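Local coordinates for bifunctional GH43-CE protein (Bacteroides eggerthii, PDB 6MLY) that probably degrades complex arabinoxylans, combining a family 43 glycoside hydrolase, likely a beta-xylosidase, with a carbohydrate esterase domain, at residues C448-N452 against K453-G457; A603-R606 against F607-N611. One frame throughout, in Å; residues are numbered along the deposited sequence.

Contact 1: residues C448-N452 against K453-G457; sequences CDFRN and KVDKG
D449 and K456 form an antiparallel hydrogen-bonded pair next to the turn of a beta hairpin, where strand 441-449 leads back into strand 456-462. D449 N donates to K456 O at 3.1 Å, and K456 N returns a bond to D449 O at 3.2 Å. D455 and K456 both face D449, which makes a G1 beta bulge. D455 N adds a weak bond to the same D449 O. In the turn, V454 N donates to R451 O at 3.3 Å, from above the carbonyl plane. The hairpin belongs to the concanavalin A-like domain.

The D449 carboxylate lies beside the turn, its CG anti to the backbone N (chi1 -166°). R451 N donates to D449 OD1 at 3.3 Å, an Asx turn, and arrives from above the carboxylate plane. The R451 guanidinium folds back to the oxygen end of the same group. R451 NE forms a salt bridge to D449 OD1 at 2.7 Å, and R451 NH2 adds a weak bond to D449 OD2. R451 NH2 also pairs with D516. From the turn, the V454 CG2 methyl comes up to the carboxylate, 3.2 Å from D449 OD2.

F450 and D455 lie apart from this cluster. The D455 carboxylate stands steeply to the F450 ring, their planes 73° apart. D455 OD2 accepts from A272 N, while D455 OD1 sits at the ring edge, near its plane and 3.6 Å from F450 CD1.

Contact 2: residues A603-R606 against F607-N611; sequences AAIR and FIRAN
I605 and R609 lie one turn apart on helix 596-610 and run side by side, pointing the same way. This is the C-terminal part of a helix in the alpha/beta-hydrolase domain. It forms the connection of a beta-alpha-beta crossover between the parallel strands 579-584 and 621-627. Regular i to i+4 bonds hold the backbone. F607 N donates to A603 O at 3.0 Å and I608 N to A604 O at 3.1 Å. R609 N follows to I605 O, and A610 N to R606 O.

The tight side faces the central sheet. A604 packs on I584 and I605 on I622. I608 reaches V582, L617, T619 and I622. Its CG1 is anti to the carbonyl carbon (chi1 -73°), which turns this branch back along the helix, 3.2 Å from A604 O. The I605 CG2 methyl lies 3.3 Å from R609 NH1. The R609 chain is extended from CG to NE and carries its guanidinium alongside I605 to a loop. There NH2 donates to R668 O, and NH1 makes a weak bond to S666 O.

The end of the helix is looser, and A610 and N611 are partly exposed. The A610 side chain is a single methyl, with CB 3.5 Å from R606 O. The F607 ring there is still buried and packs on Y524. N611 is the first residue to leave helical geometry. F607 O accepts two bonds from this residue, one from N611 N at 2.9 Å and one from the side-chain N611 ND2 at 3.3 Å. The latter is fairly straight, 160° at the hydrogen. N611 ND2 also lies over one face of the F607 ring, 3.4 Å above its plane and offset toward the rim.

Overall arrangement
From the N terminus, the chain first passes through the family 43 hydrolase region and then enters the concanavalin A-like domain. There contact 1 closes the short turn between strands 441-449 and 456-462, neighbours in an antiparallel sheet. R451 reaches D516, and K456 reaches E520 on strand 518-523, an edge of the esterase sheet, so the hairpin touches the next part of the chain. Contact 2 follows later, within helix 596-610, and closes only helical turns. The short strand 617-619 and then strand 621-627 follow, the latter leading to a probable nucleophile elbow. The two contacts are in series, neither nested nor crossed. Contacts 1 and 2 have centres about 22 Å apart and nearest atoms about 10 Å apart.

Contact 1: residues C448-N452 against K453-G457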
loop_
_atom_site.group_PDB
_atom_site.type_symbol
_atom_site.label_atom_id
_atom_site.label_comp_id
_atom_site.label_asym_id
_atom_site.label_seq_id
_atom_site.Cartn_x
_atom_site.Cartn_y
_atom_site.Cartn_z
ATOM N N CYS A 448 -0.165 4.977 -3.052
ATOM C CA CYS A 448 1.001 4.546 -2.279
ATOM C C CYS A 448 1.482 5.698 -1.389
ATOM O O CYS A 448 1.771 6.793 -1.885
ATOM C CB CYS A 448 2.159 4.135 -3.184
ATOM S SG CYS A 448 1.860 2.628 -4.155
ATOM N N ASP A 449 1.562 5.438 -0.080
ATOM C CA ASP A 449 2.158 6.371 0.870
ATOM C C ASP A 449 3.415 5.718 1.451
ATOM O O ASP A 449 3.323 4.811 2.286
ATOM C CB ASP A 449 1.181 6.800 1.973
ATOM C CG ASP A 449 1.657 8.015 2.756
ATOM O OD1 ASP A 449 2.557 8.712 2.250
ATOM O OD2 ASP A 449 1.140 8.258 3.863
ATOM N N PHE A 450 4.574 6.174 0.963
ATOM C CA PHE A 450 5.880 5.772 1.466
ATOM C C PHE A 450 6.387 6.808 2.482
ATOM O O PHE A 450 7.337 6.532 3.204
ATOM C CB PHE A 450 6.859 5.571 0.303
ATOM C CG PHE A 450 6.409 4.562 -0.731
ATOM C CD1 PHE A 450 6.412 3.202 -0.449
ATOM C CD2 PHE A 450 5.974 4.968 -1.985
ATOM C CE1 PHE A 450 5.998 2.273 -1.394
ATOM C CE2 PHE A 450 5.561 4.037 -2.930
ATOM C CZ PHE A 450 5.571 2.693 -2.632
ATOM N N ARG A 451 5.734 7.978 2.550
ATOM C CA ARG A 451 6.113 9.070 3.470
ATOM C C ARG A 451 6.501 8.478 4.830
ATOM O O ARG A 451 5.660 7.906 5.519
ATOM C CB ARG A 451 4.967 10.070 3.672
ATOM C CG ARG A 451 4.654 10.939 2.460
ATOM C CD ARG A 451 3.495 11.909 2.657
ATOM N NE ARG A 451 2.256 11.252 3.060
ATOM C CZ ARG A 451 1.050 11.545 2.588
ATOM N NH1 ARG A 451 0.890 12.527 1.719
ATOM N NH2 ARG A 451 0.008 10.837 2.980
ATOM N N ASN A 452 7.780 8.613 5.193
ATOM C CA ASN A 452 8.308 8.123 6.471
ATOM C C ASN A 452 7.972 6.631 6.622
ATOM O O ASN A 452 7.635 6.163 7.708
ATOM C CB ASN A 452 7.806 8.970 7.648
ATOM C CG ASN A 452 8.347 10.387 7.645
ATOM O OD1 ASN A 452 8.802 10.884 8.674
ATOM N ND2 ASN A 452 8.306 11.048 6.498
ATOM N N LYS A 453 8.055 5.902 5.503
ATOM C CA LYS A 453 7.982 4.440 5.434
ATOM C C LYS A 453 6.690 3.905 6.063
ATOM O O LYS A 453 6.691 2.797 6.598
ATOM C CB LYS A 453 9.223 3.825 6.097
ATOM C CG LYS A 453 10.443 3.714 5.186
ATOM C CD LYS A 453 11.753 4.052 5.861
ATOM C CE LYS A 453 11.908 5.535 6.128
ATOM N NZ LYS A 453 13.298 5.887 6.501
ATOM N N VAL A 454 5.589 4.663 5.960
ATOM C CA VAL A 454 4.285 4.188 6.452
ATOM C C VAL A 454 3.858 2.989 5.585
ATOM O O VAL A 454 3.287 2.027 6.100
ATOM C CB VAL A 454 3.213 5.299 6.511
ATOM C CG1 VAL A 454 3.618 6.425 7.456
ATOM C CG2 VAL A 454 2.845 5.853 5.141
ATOM N N ASP A 455 4.167 3.059 4.282
ATOM C CA ASP A 455 4.166 1.915 3.363
ATOM C C ASP A 455 2.787 1.259 3.334
ATOM O O ASP A 455 2.633 0.115 3.770
ATOM C CB ASP A 455 5.224 0.876 3.752
ATOM C CG ASP A 455 6.659 1.311 3.505
ATOM O OD1 ASP A 455 6.862 2.463 3.071
ATOM O OD2 ASP A 455 7.558 0.488 3.747
ATOM N N LYS A 456 1.806 1.998 2.808
ATOM C CA LYS A 456 0.414 1.560 2.762
ATOM C C LYS A 456 -0.142 1.814 1.355
ATOM O O LYS A 456 0.121 2.865 0.759
ATOM C CB LYS A 456 -0.414 2.294 3.825
ATOM C CG LYS A 456 -0.019 2.015 5.272
ATOM C CD LYS A 456 -0.902 2.685 6.307
ATOM C CE LYS A 456 -0.874 4.197 6.238
ATOM N NZ LYS A 456 -1.332 4.810 7.506
ATOM N N GLY A 457 -0.904 0.839 0.840
ATOM C CA GLY A 457 -1.543 0.917 -0.471
ATOM C C GLY A 457 -3.059 0.924 -0.351
ATOM O O GLY A 457 -3.646 -0.028 0.173
#

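Contact 2: residues A603-R606 against F607-N611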
loop_
_atom_site.group_PDB
_atom_site.type_symbol
_atom_site.label_atom_id
_atom_site.label_comp_id
_atom_site.label_asym_id
_atom_site.label_seq_id
_atom_site.Cartn_x
_atom_site.Cartn_y
_atom_site.Cartn_z
ATOM N N ALA A 603 -11.054 7.616 23.834
ATOM C CA ALA A 603 -9.653 7.890 23.422
ATOM C C ALA A 603 -9.551 8.166 21.916
ATOM O O ALA A 603 -8.765 9.021 21.486
ATOM C CB ALA A 603 -8.761 6.736 23.806
ATOM N N ALA A 604 -10.315 7.414 21.115
ATOM C CA ALA A 604 -10.369 7.625 19.673
ATOM C C ALA A 604 -10.894 9.035 19.368
ATOM O O ALA A 604 -10.375 9.707 18.485
ATOM C CB ALA A 604 -11.218 6.566 19.022
ATOM N N ILE A 605 -11.904 9.475 20.125
ATOM C CA ILE A 605 -12.532 10.793 19.941
ATOM C C ILE A 605 -11.537 11.887 20.359
ATOM O O ILE A 605 -11.374 12.893 19.656
ATOM C CB ILE A 605 -13.865 10.885 20.715
ATOM C CG1 ILE A 605 -14.874 9.839 20.233
ATOM C CG2 ILE A 605 -14.444 12.290 20.629
ATOM C CD1 ILE A 605 -15.949 9.500 21.249
ATOM N N ARG A 606 -10.887 11.689 21.512
ATOM C CA ARG A 606 -9.852 12.597 22.001
ATOM C C ARG A 606 -8.796 12.794 20.908
ATOM O O ARG A 606 -8.364 13.912 20.664
ATOM C CB ARG A 606 -9.207 12.060 23.282
ATOM C CG ARG A 606 -9.947 12.419 24.561
ATOM C CD ARG A 606 -9.174 12.004 25.797
ATOM N NE ARG A 606 -8.921 10.569 25.841
ATOM C CZ ARG A 606 -9.413 9.744 26.758
ATOM N NH1 ARG A 606 -10.030 10.235 27.816
ATOM N NH2 ARG A 606 -9.284 8.436 26.623
ATOM N N PHE A 607 -8.408 11.695 20.251
ATOM C CA PHE A 607 -7.391 11.724 19.205
ATOM C C PHE A 607 -7.847 12.614 18.038
ATOM O O PHE A 607 -7.057 13.399 17.507
ATOM C CB PHE A 607 -7.075 10.306 18.722
ATOM C CG PHE A 607 -6.076 10.245 17.597
ATOM C CD1 PHE A 607 -4.715 10.269 17.858
ATOM C CD2 PHE A 607 -6.495 10.185 16.277
ATOM C CE1 PHE A 607 -3.793 10.219 16.822
ATOM C CE2 PHE A 607 -5.569 10.137 15.244
ATOM C CZ PHE A 607 -4.223 10.154 15.518
ATOM N N ILE A 608 -9.119 12.468 17.653
ATOM C CA ILE A 608 -9.705 13.132 16.488
ATOM C C ILE A 608 -9.604 14.655 16.637
ATOM O O ILE A 608 -9.310 15.349 15.669
ATOM C CB ILE A 608 -11.163 12.663 16.286
ATOM C CG1 ILE A 608 -11.217 11.231 15.748
ATOM C CG2 ILE A 608 -11.955 13.620 15.403
ATOM C CD1 ILE A 608 -10.396 11.006 14.496
ATOM N N ARG A 609 -9.880 15.159 17.842
ATOM C CA ARG A 609 -9.888 16.592 18.095
ATOM C C ARG A 609 -8.443 17.100 18.076
ATOM O O ARG A 609 -8.145 18.125 17.469
ATOM C CB ARG A 609 -10.598 16.901 19.420
ATOM C CG ARG A 609 -12.110 16.700 19.377
ATOM C CD ARG A 609 -12.865 17.536 20.397
ATOM N NE ARG A 609 -14.302 17.528 20.164
ATOM C CZ ARG A 609 -15.143 16.592 20.610
ATOM N NH1 ARG A 609 -14.673 15.516 21.219
ATOM N NH2 ARG A 609 -16.451 16.730 20.442
ATOM N N ALA A 610 -7.553 16.340 18.720
ATOM C CA ALA A 610 -6.168 16.724 18.925
ATOM C C ALA A 610 -5.414 16.767 17.588
ATOM O O ALA A 610 -4.477 17.556 17.430
ATOM C CB ALA A 610 -5.522 15.764 19.891
ATOM N N ASN A 611 -5.829 15.916 16.639
ATOM C CA ASN A 611 -5.188 15.810 15.331
ATOM C C ASN A 611 -6.121 16.337 14.233
ATOM O O ASN A 611 -5.944 16.008 13.062
ATOM C CB ASN A 611 -4.752 14.369 15.054
ATOM C CG ASN A 611 -3.568 13.946 15.900
ATOM O OD1 ASN A 611 -2.424 13.949 15.428
ATOM N ND2 ASN A 611 -3.832 13.604 17.153
#